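Local coordinates for protein probable tagatose 6-phosphate kinase (Sinorhizobium meliloti, PDB 3TXV) that probably acts in carbohydrate metabolism, perhaps phosphorylating tagatose 6-phosphate, although it belongs to a family resembling the GatZ/KbaZ subunits of tagatose-bisphosphate aldolase, at residues A36-R40 against V415-Q420; A149-A153 against V206-F211; A332-Y338 against S354-Y360. All coordinates share one frame; numbering follows the deposited sequence.

Interaction 1 of 3, residues A36-R40 against V415-Q420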
ATOM      1  N   ALA A  36      -0.977 -11.200   7.751  1.00 40.72           N
ATOM      2  CA  ALA A  36      -1.039 -12.069   6.584  1.00 40.80           C
ATOM      3  C   ALA A  36       0.174 -11.932   5.666  1.00 40.70           C
ATOM      4  O   ALA A  36       0.676 -12.914   5.121  1.00 41.02           O
ATOM      5  CB  ALA A  36      -2.308 -11.801   5.823  1.00 40.98           C
ATOM      6  N   ALA A  37       0.642 -10.709   5.500  1.00 40.85           N
ATOM      7  CA  ALA A  37       1.850 -10.468   4.734  1.00 41.14           C
ATOM      8  C   ALA A  37       3.005 -11.131   5.403  1.00 41.01           C
ATOM      9  O   ALA A  37       3.794 -11.785   4.754  1.00 41.17           O
ATOM     10  CB  ALA A  37       2.118  -8.981   4.563  1.00 41.24           C
HETATM   11  N   MSE A  38       3.120 -10.968   6.702  1.00 41.49           N
HETATM   12  CA  MSE A  38       4.211 -11.626   7.387  1.00 42.87           C
HETATM   13  C   MSE A  38       4.142 -13.155   7.179  1.00 44.07           C
HETATM   14  O   MSE A  38       5.076 -13.735   6.654  1.00 44.28           O
HETATM   15  CB  MSE A  38       4.253 -11.226   8.861  1.00 42.78           C
HETATM   16  CG  MSE A  38       4.860  -9.855   9.132  1.00 41.60           C
HETATM   17 SE   MSE A  38       4.148  -9.352  10.822  0.80 44.44          SE
HETATM   18  CE  MSE A  38       5.344  -7.978  11.454  1.00 45.96           C
ATOM     19  N   LEU A  39       3.015 -13.785   7.518  1.00 45.45           N
ATOM     20  CA  LEU A  39       2.849 -15.237   7.382  1.00 46.53           C
ATOM     21  C   LEU A  39       3.287 -15.794   6.033  1.00 47.44           C
ATOM     22  O   LEU A  39       3.866 -16.880   5.964  1.00 48.29           O
ATOM     23  CB  LEU A  39       1.417 -15.682   7.707  1.00 46.67           C
ATOM     24  CG  LEU A  39       0.989 -15.622   9.196  1.00 47.81           C
ATOM     25  CD1 LEU A  39      -0.453 -16.044   9.412  1.00 46.96           C
ATOM     26  CD2 LEU A  39       1.905 -16.440  10.123  1.00 48.52           C
ATOM     27  N   ARG A  40       3.029 -15.067   4.957  1.00 48.18           N
ATOM     28  CA  ARG A  40       3.445 -15.549   3.653  1.00 48.49           C
ATOM     29  C   ARG A  40       4.960 -15.440   3.501  1.00 49.53           C
ATOM     30  O   ARG A  40       5.623 -16.413   3.096  1.00 50.19           O
ATOM     31  CB  ARG A  40       2.691 -14.822   2.542  1.00 48.14           C
ATOM     32  CG  ARG A  40       3.361 -14.857   1.182  1.00 47.87           C
ATOM     33  CD  ARG A  40       3.426 -16.222   0.595  1.00 48.30           C
ATOM     34  NE  ARG A  40       2.140 -16.888   0.730  1.00 51.90           N
ATOM     35  CZ  ARG A  40       1.760 -17.943   0.020  1.00 52.65           C
ATOM     36  NH1 ARG A  40       2.566 -18.456  -0.896  1.00 53.32           N
ATOM     37  NH2 ARG A  40       0.565 -18.478   0.219  1.00 52.97           N
ATOM     38  N   VAL A 415      -6.714 -12.729   2.135  1.00 32.52           N
ATOM     39  CA  VAL A 415      -5.524 -11.902   1.908  1.00 33.74           C
ATOM     40  C   VAL A 415      -4.401 -12.685   1.175  1.00 34.84           C
ATOM     41  O   VAL A 415      -3.896 -12.257   0.114  1.00 34.49           O
ATOM     42  CB  VAL A 415      -5.001 -11.240   3.224  1.00 33.39           C
ATOM     43  CG1 VAL A 415      -4.104 -10.095   2.904  1.00 31.01           C
ATOM     44  CG2 VAL A 415      -6.159 -10.731   4.049  1.00 33.79           C
ATOM     45  N   ASP A 416      -4.053 -13.843   1.748  1.00 36.19           N
ATOM     46  CA  ASP A 416      -2.970 -14.713   1.275  1.00 36.72           C
ATOM     47  C   ASP A 416      -3.134 -15.090  -0.201  1.00 36.87           C
ATOM     48  O   ASP A 416      -2.165 -15.195  -0.925  1.00 36.53           O
ATOM     49  CB  ASP A 416      -2.903 -15.951   2.166  1.00 36.83           C
ATOM     50  CG  ASP A 416      -1.548 -16.628   2.136  1.00 38.46           C
ATOM     51  OD1 ASP A 416      -0.576 -16.052   2.674  1.00 43.63           O
ATOM     52  OD2 ASP A 416      -1.451 -17.749   1.607  1.00 37.05           O
ATOM     53  N   ALA A 417      -4.365 -15.251  -0.660  1.00 37.51           N
ATOM     54  CA  ALA A 417      -4.575 -15.538  -2.081  1.00 38.48           C
ATOM     55  C   ALA A 417      -4.038 -14.428  -3.019  1.00 39.04           C
ATOM     56  O   ALA A 417      -3.470 -14.718  -4.072  1.00 39.49           O
ATOM     57  CB  ALA A 417      -6.034 -15.871  -2.366  1.00 37.63           C
ATOM     58  N   VAL A 418      -4.196 -13.168  -2.623  1.00 40.01           N
ATOM     59  CA  VAL A 418      -3.628 -12.038  -3.364  1.00 39.94           C
ATOM     60  C   VAL A 418      -2.116 -12.100  -3.226  1.00 40.32           C
ATOM     61  O   VAL A 418      -1.401 -12.166  -4.222  1.00 40.34           O
ATOM     62  CB  VAL A 418      -4.150 -10.694  -2.825  1.00 40.14           C
ATOM     63  CG1 VAL A 418      -3.742  -9.543  -3.730  1.00 39.51           C
ATOM     64  CG2 VAL A 418      -5.684 -10.732  -2.616  1.00 39.48           C
ATOM     65  N   LEU A 419      -1.651 -12.140  -1.981  1.00 40.87           N
ATOM     66  CA  LEU A 419      -0.221 -12.233  -1.657  1.00 42.03           C
ATOM     67  C   LEU A 419       0.566 -13.336  -2.340  1.00 43.30           C
ATOM     68  O   LEU A 419       1.688 -13.105  -2.740  1.00 43.39           O
ATOM     69  CB  LEU A 419      -0.015 -12.387  -0.160  1.00 41.47           C
ATOM     70  CG  LEU A 419      -0.240 -11.163   0.707  1.00 40.65           C
ATOM     71  CD1 LEU A 419       0.343 -11.460   2.062  1.00 39.66           C
ATOM     72  CD2 LEU A 419       0.384  -9.921   0.088  1.00 38.51           C
ATOM     73  N   GLN A 420      -0.004 -14.532  -2.433  1.00 45.46           N
ATOM     74  CA  GLN A 420       0.623 -15.637  -3.165  1.00 47.69           C
ATOM     75  C   GLN A 420       1.104 -15.165  -4.530  1.00 48.32           C
ATOM     76  O   GLN A 420       2.225 -15.498  -4.924  1.00 49.01           O
ATOM     77  CB  GLN A 420      -0.329 -16.829  -3.374  1.00 48.26           C
ATOM     78  CG  GLN A 420      -0.048 -18.088  -2.534  1.00 51.26           C
ATOM     79  CD  GLN A 420      -0.951 -19.297  -2.928  1.00 56.09           C
ATOM     80  OE1 GLN A 420      -1.502 -20.022  -2.063  1.00 55.76           O
ATOM     81  NE2 GLN A 420      -1.100 -19.507  -4.240  1.00 55.89           N
TER

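Interaction 2 of 3, residues A149-A153 against V206-F211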
ATOM      1  N   ALA A 149      14.023  18.335  -7.754  1.00 39.79           N
ATOM      2  CA  ALA A 149      15.192  17.548  -7.399  1.00 38.70           C
ATOM      3  C   ALA A 149      15.994  18.186  -6.259  1.00 38.59           C
ATOM      4  O   ALA A 149      16.462  17.500  -5.348  1.00 38.51           O
ATOM      5  CB  ALA A 149      16.047  17.273  -8.616  1.00 37.91           C
ATOM      6  N   ALA A 150      16.152  19.499  -6.301  1.00 38.18           N
ATOM      7  CA  ALA A 150      16.828  20.190  -5.228  1.00 38.61           C
ATOM      8  C   ALA A 150      16.150  19.951  -3.856  1.00 39.30           C
ATOM      9  O   ALA A 150      16.818  19.935  -2.816  1.00 39.21           O
ATOM     10  CB  ALA A 150      16.919  21.669  -5.530  1.00 38.11           C
ATOM     11  N   ARG A 151      14.830  19.767  -3.862  1.00 39.53           N
ATOM     12  CA  ARG A 151      14.101  19.471  -2.648  1.00 39.55           C
ATOM     13  C   ARG A 151      14.268  18.003  -2.274  1.00 39.87           C
ATOM     14  O   ARG A 151      14.332  17.656  -1.089  1.00 40.69           O
ATOM     15  CB  ARG A 151      12.621  19.793  -2.818  1.00 39.75           C
ATOM     16  CG  ARG A 151      12.334  21.198  -3.242  1.00 39.24           C
ATOM     17  CD  ARG A 151      10.891  21.568  -3.020  1.00 40.21           C
ATOM     18  NE  ARG A 151      10.731  22.968  -3.393  1.00 43.71           N
ATOM     19  CZ  ARG A 151       9.607  23.677  -3.326  1.00 43.20           C
ATOM     20  NH1 ARG A 151       8.492  23.122  -2.886  1.00 41.52           N
ATOM     21  NH2 ARG A 151       9.618  24.963  -3.693  1.00 43.00           N
ATOM     22  N   ALA A 152      14.352  17.135  -3.271  1.00 39.62           N
ATOM     23  CA  ALA A 152      14.532  15.713  -2.993  1.00 39.81           C
ATOM     24  C   ALA A 152      15.854  15.561  -2.283  1.00 39.90           C
ATOM     25  O   ALA A 152      15.945  14.885  -1.267  1.00 39.73           O
ATOM     26  CB  ALA A 152      14.510  14.889  -4.290  1.00 39.50           C
ATOM     27  N   ALA A 153      16.861  16.245  -2.824  1.00 40.56           N
ATOM     28  CA  ALA A 153      18.212  16.264  -2.268  1.00 41.33           C
ATOM     29  C   ALA A 153      18.310  16.832  -0.851  1.00 41.44           C
ATOM     30  O   ALA A 153      19.077  16.312  -0.036  1.00 41.43           O
ATOM     31  CB  ALA A 153      19.151  17.015  -3.174  1.00 41.60           C
ATOM     32  N   VAL A 206      18.857  14.739 -13.471  1.00 52.91           N
ATOM     33  CA  VAL A 206      18.662  15.943 -12.695  1.00 52.17           C
ATOM     34  C   VAL A 206      18.760  15.707 -11.186  1.00 51.57           C
ATOM     35  O   VAL A 206      19.229  16.583 -10.456  1.00 52.08           O
ATOM     36  CB  VAL A 206      17.379  16.725 -13.103  1.00 52.00           C
ATOM     37  CG1 VAL A 206      16.142  16.150 -12.435  1.00 53.79           C
ATOM     38  CG2 VAL A 206      17.510  18.186 -12.728  1.00 51.69           C
ATOM     39  N   HIS A 207      18.345  14.543 -10.705  1.00 50.73           N
ATOM     40  CA  HIS A 207      18.446  14.300  -9.256  1.00 50.09           C
ATOM     41  C   HIS A 207      19.909  14.141  -8.860  1.00 50.32           C
ATOM     42  O   HIS A 207      20.357  14.650  -7.825  1.00 50.17           O
ATOM     43  CB  HIS A 207      17.645  13.071  -8.825  1.00 49.23           C
ATOM     44  CG  HIS A 207      16.228  13.357  -8.451  1.00 46.73           C
ATOM     45  ND1 HIS A 207      15.250  13.632  -9.381  1.00 46.12           N
ATOM     46  CD2 HIS A 207      15.615  13.376  -7.246  1.00 45.22           C
ATOM     47  CE1 HIS A 207      14.097  13.813  -8.763  1.00 45.03           C
ATOM     48  NE2 HIS A 207      14.290  13.660  -7.467  1.00 43.72           N
ATOM     49  N   ARG A 208      20.635  13.415  -9.705  1.00 50.75           N
ATOM     50  CA  ARG A 208      22.061  13.185  -9.547  1.00 51.24           C
ATOM     51  C   ARG A 208      22.794  14.511  -9.331  1.00 50.82           C
ATOM     52  O   ARG A 208      23.439  14.704  -8.289  1.00 50.28           O
ATOM     53  CB  ARG A 208      22.591  12.429 -10.768  1.00 51.54           C
ATOM     54  CG  ARG A 208      24.053  12.543 -11.026  1.00 53.48           C
ATOM     55  CD  ARG A 208      24.573  11.328 -11.745  1.00 58.76           C
ATOM     56  NE  ARG A 208      26.025  11.438 -11.831  1.00 65.09           N
ATOM     57  CZ  ARG A 208      26.892  10.731 -11.099  1.00 67.74           C
ATOM     58  NH1 ARG A 208      26.456   9.810 -10.238  1.00 68.28           N
ATOM     59  NH2 ARG A 208      28.203  10.937 -11.246  1.00 67.84           N
ATOM     60  N   ALA A 209      22.649  15.411 -10.308  1.00 50.56           N
ATOM     61  CA  ALA A 209      23.275  16.735 -10.293  1.00 50.44           C
ATOM     62  C   ALA A 209      22.953  17.456  -8.998  1.00 50.34           C
ATOM     63  O   ALA A 209      23.859  17.913  -8.283  1.00 50.43           O
ATOM     64  CB  ALA A 209      22.833  17.573 -11.506  1.00 49.75           C
ATOM     65  N   ALA A 210      21.657  17.516  -8.697  1.00 50.26           N
ATOM     66  CA  ALA A 210      21.133  18.174  -7.506  1.00 50.03           C
ATOM     67  C   ALA A 210      21.602  17.529  -6.205  1.00 49.98           C
ATOM     68  O   ALA A 210      21.645  18.193  -5.180  1.00 49.73           O
ATOM     69  CB  ALA A 210      19.612  18.218  -7.569  1.00 49.85           C
ATOM     70  N   PHE A 211      21.955  16.245  -6.243  1.00 50.64           N
ATOM     71  CA  PHE A 211      22.485  15.560  -5.044  1.00 51.48           C
ATOM     72  C   PHE A 211      23.924  15.875  -4.697  1.00 51.44           C
ATOM     73  O   PHE A 211      24.302  15.880  -3.521  1.00 50.55           O
ATOM     74  CB  PHE A 211      22.328  14.062  -5.157  1.00 51.41           C
ATOM     75  CG  PHE A 211      21.044  13.572  -4.634  1.00 52.41           C
ATOM     76  CD1 PHE A 211      19.848  13.938  -5.245  1.00 53.18           C
ATOM     77  CD2 PHE A 211      21.013  12.752  -3.524  1.00 53.51           C
ATOM     78  CE1 PHE A 211      18.636  13.480  -4.770  1.00 54.13           C
ATOM     79  CE2 PHE A 211      19.791  12.265  -3.034  1.00 55.11           C
ATOM     80  CZ  PHE A 211      18.598  12.646  -3.660  1.00 55.39           C
TER

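Interaction 3 of 3, residues A332-Y338 against S354-Y360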
ATOM      1  N   ALA A 332     -15.928  12.100   3.783  1.00 41.09           N
ATOM      2  CA  ALA A 332     -14.645  12.726   3.370  1.00 41.04           C
ATOM      3  C   ALA A 332     -13.756  11.802   2.524  1.00 40.48           C
ATOM      4  O   ALA A 332     -13.306  12.198   1.455  1.00 40.42           O
ATOM      5  CB  ALA A 332     -13.867  13.292   4.585  1.00 40.50           C
ATOM      6  N   ASN A 333     -13.589  10.563   2.991  1.00 39.96           N
ATOM      7  CA  ASN A 333     -12.652   9.609   2.429  1.00 38.94           C
ATOM      8  C   ASN A 333     -13.109   8.886   1.195  1.00 38.46           C
ATOM      9  O   ASN A 333     -12.288   8.248   0.514  1.00 37.78           O
ATOM     10  CB  ASN A 333     -12.302   8.593   3.482  1.00 39.50           C
ATOM     11  CG  ASN A 333     -11.508   9.196   4.611  1.00 41.30           C
ATOM     12  OD1 ASN A 333     -10.721  10.110   4.407  1.00 42.62           O
ATOM     13  ND2 ASN A 333     -11.719   8.695   5.816  1.00 44.38           N
ATOM     14  N   TRP A 334     -14.405   8.964   0.900  1.00 38.28           N
ATOM     15  CA  TRP A 334     -14.908   8.434  -0.376  1.00 38.12           C
ATOM     16  C   TRP A 334     -15.481   9.492  -1.321  1.00 38.82           C
ATOM     17  O   TRP A 334     -15.716   9.199  -2.492  1.00 38.70           O
ATOM     18  CB  TRP A 334     -15.909   7.254  -0.180  1.00 38.31           C
ATOM     19  CG  TRP A 334     -17.259   7.602   0.417  1.00 35.01           C
ATOM     20  CD1 TRP A 334     -17.587   7.533   1.714  1.00 33.20           C
ATOM     21  CD2 TRP A 334     -18.430   8.067  -0.276  1.00 33.29           C
ATOM     22  NE1 TRP A 334     -18.885   7.936   1.904  1.00 33.78           N
ATOM     23  CE2 TRP A 334     -19.429   8.278   0.699  1.00 33.43           C
ATOM     24  CE3 TRP A 334     -18.725   8.351  -1.628  1.00 33.37           C
ATOM     25  CZ2 TRP A 334     -20.730   8.757   0.380  1.00 33.17           C
ATOM     26  CZ3 TRP A 334     -20.032   8.821  -1.963  1.00 31.81           C
ATOM     27  CH2 TRP A 334     -21.009   9.024  -0.951  1.00 32.20           C
ATOM     28  N   ALA A 335     -15.681  10.717  -0.839  1.00 39.63           N
ATOM     29  CA  ALA A 335     -16.562  11.655  -1.559  1.00 40.75           C
ATOM     30  C   ALA A 335     -16.044  12.057  -2.951  1.00 41.61           C
ATOM     31  O   ALA A 335     -16.840  12.195  -3.917  1.00 41.62           O
ATOM     32  CB  ALA A 335     -16.871  12.868  -0.726  1.00 40.38           C
ATOM     33  N   LYS A 336     -14.717  12.206  -3.032  1.00 41.80           N
ATOM     34  CA  LYS A 336     -14.037  12.599  -4.248  1.00 42.44           C
ATOM     35  C   LYS A 336     -13.969  11.465  -5.253  1.00 42.55           C
ATOM     36  O   LYS A 336     -13.604  11.699  -6.400  1.00 42.48           O
ATOM     37  CB  LYS A 336     -12.592  13.074  -3.971  1.00 42.83           C
ATOM     38  CG  LYS A 336     -12.418  14.213  -2.943  1.00 44.16           C
ATOM     39  CD  LYS A 336     -11.265  15.184  -3.324  1.00 49.52           C
ATOM     40  CE  LYS A 336      -9.812  14.573  -3.345  1.00 51.69           C
ATOM     41  NZ  LYS A 336      -9.302  14.017  -4.663  1.00 51.02           N
ATOM     42  N   TYR A 337     -14.311  10.248  -4.831  1.00 42.78           N
ATOM     43  CA  TYR A 337     -14.023   9.067  -5.642  1.00 43.03           C
ATOM     44  C   TYR A 337     -15.221   8.470  -6.301  1.00 43.57           C
ATOM     45  O   TYR A 337     -15.101   7.914  -7.370  1.00 44.39           O
ATOM     46  CB  TYR A 337     -13.303   8.001  -4.830  1.00 42.63           C
ATOM     47  CG  TYR A 337     -11.891   8.412  -4.522  1.00 42.59           C
ATOM     48  CD1 TYR A 337     -11.610   9.272  -3.440  1.00 40.42           C
ATOM     49  CD2 TYR A 337     -10.828   7.976  -5.332  1.00 42.06           C
ATOM     50  CE1 TYR A 337     -10.331   9.680  -3.175  1.00 39.98           C
ATOM     51  CE2 TYR A 337      -9.519   8.369  -5.060  1.00 42.10           C
ATOM     52  CZ  TYR A 337      -9.292   9.226  -3.987  1.00 42.10           C
ATOM     53  OH  TYR A 337      -8.018   9.622  -3.725  1.00 43.97           O
ATOM     54  N   TYR A 338     -16.381   8.566  -5.681  1.00 44.42           N
ATOM     55  CA  TYR A 338     -17.556   7.880  -6.221  1.00 45.11           C
ATOM     56  C   TYR A 338     -18.633   8.878  -6.600  1.00 46.28           C
ATOM     57  O   TYR A 338     -19.105   9.649  -5.764  1.00 46.54           O
ATOM     58  CB  TYR A 338     -18.111   6.853  -5.229  1.00 44.68           C
ATOM     59  CG  TYR A 338     -17.112   5.854  -4.652  1.00 42.87           C
ATOM     60  CD1 TYR A 338     -16.207   5.175  -5.473  1.00 40.48           C
ATOM     61  CD2 TYR A 338     -17.098   5.567  -3.271  1.00 40.83           C
ATOM     62  CE1 TYR A 338     -15.305   4.253  -4.928  1.00 41.24           C
ATOM     63  CE2 TYR A 338     -16.200   4.634  -2.719  1.00 40.17           C
ATOM     64  CZ  TYR A 338     -15.313   3.981  -3.554  1.00 40.43           C
ATOM     65  OH  TYR A 338     -14.430   3.074  -3.030  1.00 40.03           O
ATOM     66  N   SER A 354     -11.425   0.903  -6.058  1.00 31.71           N
ATOM     67  CA  SER A 354     -10.719   2.005  -5.349  1.00 32.12           C
ATOM     68  C   SER A 354     -10.669   1.732  -3.850  1.00 32.33           C
ATOM     69  O   SER A 354      -9.751   2.205  -3.152  1.00 31.98           O
ATOM     70  CB  SER A 354     -11.361   3.382  -5.558  1.00 31.85           C
ATOM     71  OG  SER A 354     -11.360   3.763  -6.921  1.00 33.00           O
ATOM     72  N   ASP A 355     -11.661   0.983  -3.361  1.00 32.06           N
ATOM     73  CA  ASP A 355     -11.551   0.378  -2.048  1.00 32.75           C
ATOM     74  C   ASP A 355     -11.429   1.469  -0.959  1.00 32.84           C
ATOM     75  O   ASP A 355     -10.685   1.331   0.006  1.00 32.57           O
ATOM     76  CB  ASP A 355     -10.368  -0.636  -2.010  1.00 32.42           C
ATOM     77  CG  ASP A 355     -10.142  -1.261  -0.600  1.00 34.02           C
ATOM     78  OD1 ASP A 355     -11.065  -1.968  -0.094  1.00 37.23           O
ATOM     79  OD2 ASP A 355      -9.048  -1.054   0.002  1.00 30.87           O
ATOM     80  N   ARG A 356     -12.178   2.555  -1.101  1.00 33.22           N
ATOM     81  CA  ARG A 356     -12.012   3.635  -0.142  1.00 33.43           C
ATOM     82  C   ARG A 356     -12.502   3.147   1.196  1.00 33.90           C
ATOM     83  O   ARG A 356     -12.069   3.662   2.232  1.00 34.88           O
ATOM     84  CB  ARG A 356     -12.723   4.941  -0.539  1.00 33.07           C
ATOM     85  CG  ARG A 356     -12.404   5.501  -1.915  1.00 31.47           C
ATOM     86  CD  ARG A 356     -10.971   5.943  -2.072  1.00 28.28           C
ATOM     87  NE  ARG A 356     -10.559   6.895  -1.058  1.00 27.81           N
ATOM     88  CZ  ARG A 356      -9.291   7.300  -0.917  1.00 28.96           C
ATOM     89  NH1 ARG A 356      -8.351   6.817  -1.732  1.00 23.97           N
ATOM     90  NH2 ARG A 356      -8.958   8.182   0.033  1.00 26.54           N
ATOM     91  N   ILE A 357     -13.375   2.142   1.191  1.00 33.96           N
ATOM     92  CA  ILE A 357     -13.896   1.597   2.459  1.00 34.38           C
ATOM     93  C   ILE A 357     -12.768   1.288   3.446  1.00 34.10           C
ATOM     94  O   ILE A 357     -13.020   1.204   4.631  1.00 34.26           O
ATOM     95  CB  ILE A 357     -14.781   0.342   2.250  1.00 34.63           C
ATOM     96  CG1 ILE A 357     -15.550  -0.004   3.512  1.00 35.45           C
ATOM     97  CG2 ILE A 357     -13.955  -0.872   1.788  1.00 34.37           C
ATOM     98  CD1 ILE A 357     -16.649  -1.046   3.246  1.00 38.58           C
ATOM     99  N   ARG A 358     -11.535   1.164   2.951  1.00 33.64           N
ATOM    100  CA  ARG A 358     -10.398   0.793   3.784  1.00 34.37           C
ATOM    101  C   ARG A 358     -10.024   1.834   4.867  1.00 35.76           C
ATOM    102  O   ARG A 358      -9.320   1.528   5.847  1.00 35.25           O
ATOM    103  CB  ARG A 358      -9.188   0.435   2.921  1.00 33.67           C
ATOM    104  CG  ARG A 358      -8.422   1.584   2.414  1.00 33.45           C
ATOM    105  CD  ARG A 358      -7.161   1.129   1.710  1.00 37.00           C
ATOM    106  NE  ARG A 358      -6.674   2.181   0.818  1.00 38.23           N
ATOM    107  CZ  ARG A 358      -7.028   2.282  -0.453  1.00 39.68           C
ATOM    108  NH1 ARG A 358      -7.827   1.377  -0.992  1.00 40.68           N
ATOM    109  NH2 ARG A 358      -6.592   3.287  -1.191  1.00 41.98           N
ATOM    110  N   TYR A 359     -10.485   3.067   4.673  1.00 36.96           N
ATOM    111  CA  TYR A 359     -10.199   4.132   5.614  1.00 37.54           C
ATOM    112  C   TYR A 359     -11.172   4.074   6.800  1.00 37.64           C
ATOM    113  O   TYR A 359     -10.938   4.720   7.832  1.00 37.49           O
ATOM    114  CB  TYR A 359     -10.203   5.497   4.907  1.00 37.49           C
ATOM    115  CG  TYR A 359      -9.112   5.610   3.882  1.00 38.75           C
ATOM    116  CD1 TYR A 359      -7.815   6.035   4.244  1.00 40.14           C
ATOM    117  CD2 TYR A 359      -9.345   5.260   2.546  1.00 40.66           C
ATOM    118  CE1 TYR A 359      -6.785   6.127   3.293  1.00 40.01           C
ATOM    119  CE2 TYR A 359      -8.317   5.352   1.581  1.00 41.78           C
ATOM    120  CZ  TYR A 359      -7.051   5.790   1.968  1.00 42.01           C
ATOM    121  OH  TYR A 359      -6.056   5.850   1.027  1.00 44.74           O
ATOM    122  N   TYR A 360     -12.226   3.260   6.661  1.00 37.47           N
ATOM    123  CA  TYR A 360     -13.274   3.165   7.685  1.00 37.15           C
ATOM    124  C   TYR A 360     -13.109   1.976   8.619  1.00 36.79           C
ATOM    125  O   TYR A 360     -13.704   1.940   9.681  1.00 36.53           O
ATOM    126  CB  TYR A 360     -14.659   3.188   7.039  1.00 37.22           C
ATOM    127  CG  TYR A 360     -14.884   4.466   6.249  1.00 37.92           C
ATOM    128  CD1 TYR A 360     -14.362   4.609   4.993  1.00 37.31           C
ATOM    129  CD2 TYR A 360     -15.589   5.550   6.794  1.00 37.96           C
ATOM    130  CE1 TYR A 360     -14.544   5.776   4.296  1.00 39.80           C
ATOM    131  CE2 TYR A 360     -15.789   6.715   6.092  1.00 35.78           C
ATOM    132  CZ  TYR A 360     -15.263   6.821   4.841  1.00 38.62           C
ATOM    133  OH  TYR A 360     -15.422   7.961   4.082  1.00 40.96           O
TER

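Interaction 1 of 3, residues A36-R40 against V415-Q420
Arg40 reaches across from helix 31-43 to Asp416 on helix 407-424 and forms the polar half of a contact whose other half is aliphatic. The two helical segments run at 51° to one another, their axes 9.5 Å apart. Followed outward, the arginine changes partner as it goes. Its CB lies 3.5 Å from Asp416 OD1 and also faces the CD1 methyl of Leu419. CG is anti to the backbone N (chi1 159°), and bends at chi2 and chi3 then turn the guanidinium so that it meets the acid, the two side chains crossing at about a right angle. NE makes a weak but nearly straight hydrogen bond to Asp416 OD1 at 3.4 Å. NH2 completes the salt bridge to OD2, modelled at 2.6 Å, though the exact place of this nitrogen is uncertain. Each carboxylate oxygen thus faces a different nitrogen, with the carboxylate near the guanidinium edge and the two planes 38° apart. Over one guanidinium face sits Gln420, its CA 4.0 Å above the plane.

In the buried part of the contact, Ala36 CB packs 3.8 Å from Val415 CB, while Leu419 CD1 lies 3.9 Å from Ala37 CB. Leu419 also touches Ile26 of strand 23-26 and Leu292 of helix 290-310, which sets helix 407-424 against the first barrel strand and the helix that follows the last one. The chemistry is therefore graded: aliphatic groups give undirected packing, and where the contact is partly exposed one ion pair adds direction and probably offsets the two charges.

Interaction 2 of 3, residues A149-A153 against V206-F211
The CA atoms of Ala149 and His207 lie 5.0 Å apart where two helical segments cross at 53°, their axes only 8.3 Å from each other. Such closeness is consistent with the methyl-sized side chains of Ala149, Ala152, Ala153 and Ala210. Ala149 CB packs against Ala210 CB at 3.8 Å and, in a CH-pi contact, sits over the face of the His207 imidazole, 3.8 Å from its centroid and 11° off the ring normal. A chi1 of -90° swings that ring across the interface, where Ala152 CB approaches it obliquely. The imidazole is also anchored on its own helix, since ND1 hydrogen-bonds to Thr203 O. Replacing His207 by an alanine would probably remove the ring that covers one side of the Ala149 and Ala152 methyls and leave Thr203 O without this side-chain donor. One turn on, Phe211 lays a face over Ala153 CA, 4.0 Å from the ring centroid, and meets Phe220 edge-to-face. Helices 145-161 and 197-214 follow the neighbouring parallel strands 127-130 and 172-176, so this alanine-rich crossing is the packing of consecutive outer helices in a beta/alpha (TIM) barrel.

Interaction 3 of 3, residues A332-Y338 against S354-Y360
Arg356 lays its guanidinium flat on the ring of Tyr337, the planes only 4° apart and the centres 3.9 Å from each other, a stacked cation-pi pair. Its CD also sits over that ring, in a CH-pi contact 3.6 Å from the centroid. On the opposite face CE2 of Tyr359, from the same segment as Arg356, comes over the guanidinium, so only the Tyr337 side is a true stack. Bends at chi2 (-65°) and chi3 fold the arginine back to reach this position. At its edge, NE gives a nearly straight hydrogen bond of 2.7 Å to Asn333 O, in the guanidinium plane and almost along the C=O axis. Stack and bond together are likely to fix the rotation of the group.

Tyr338 stands steeply to it, ring and guanidinium planes 70° apart, and its OH accepts a hydrogen bond of 3.0 Å from Arg356 N. Tyr360 approaches from another direction: its OH lies at the edge of the Trp334 indole, 3.2 Å from CD1, and receives a weak bond from Asn333 N, while its main polar partner is Glu330 O.

The two segments precede and follow helix 342-351, and Trp334 and Tyr338 touch its Gln345 and Gln348. Tyr360 and Ile357 pack on helix 319-329, whose Met327 O accepts the bond of Trp334 NE1. Asp355, bonded to Thr293, and Arg358 face helix 290-310.

Overall arrangement
Read from the N terminus, the chain enters barrel strand 23-26 and helix 31-43, where interaction 1 opens; it closes only at helix 407-424, spanning nearly the whole modelled chain and bringing helices near its two ends together. The other two contacts fall within that span, in series and without crossing. Interaction 2 closes a short loop around barrel strand 172-176, joining consecutive outer helices. Interaction 3 closes an even shorter one, around helix 342-351 in the helical region after the last barrel strand. Interactions 1 and 2 lie on opposite sides of the chain's centre, their centres 37 Å apart, and none of the three touches another.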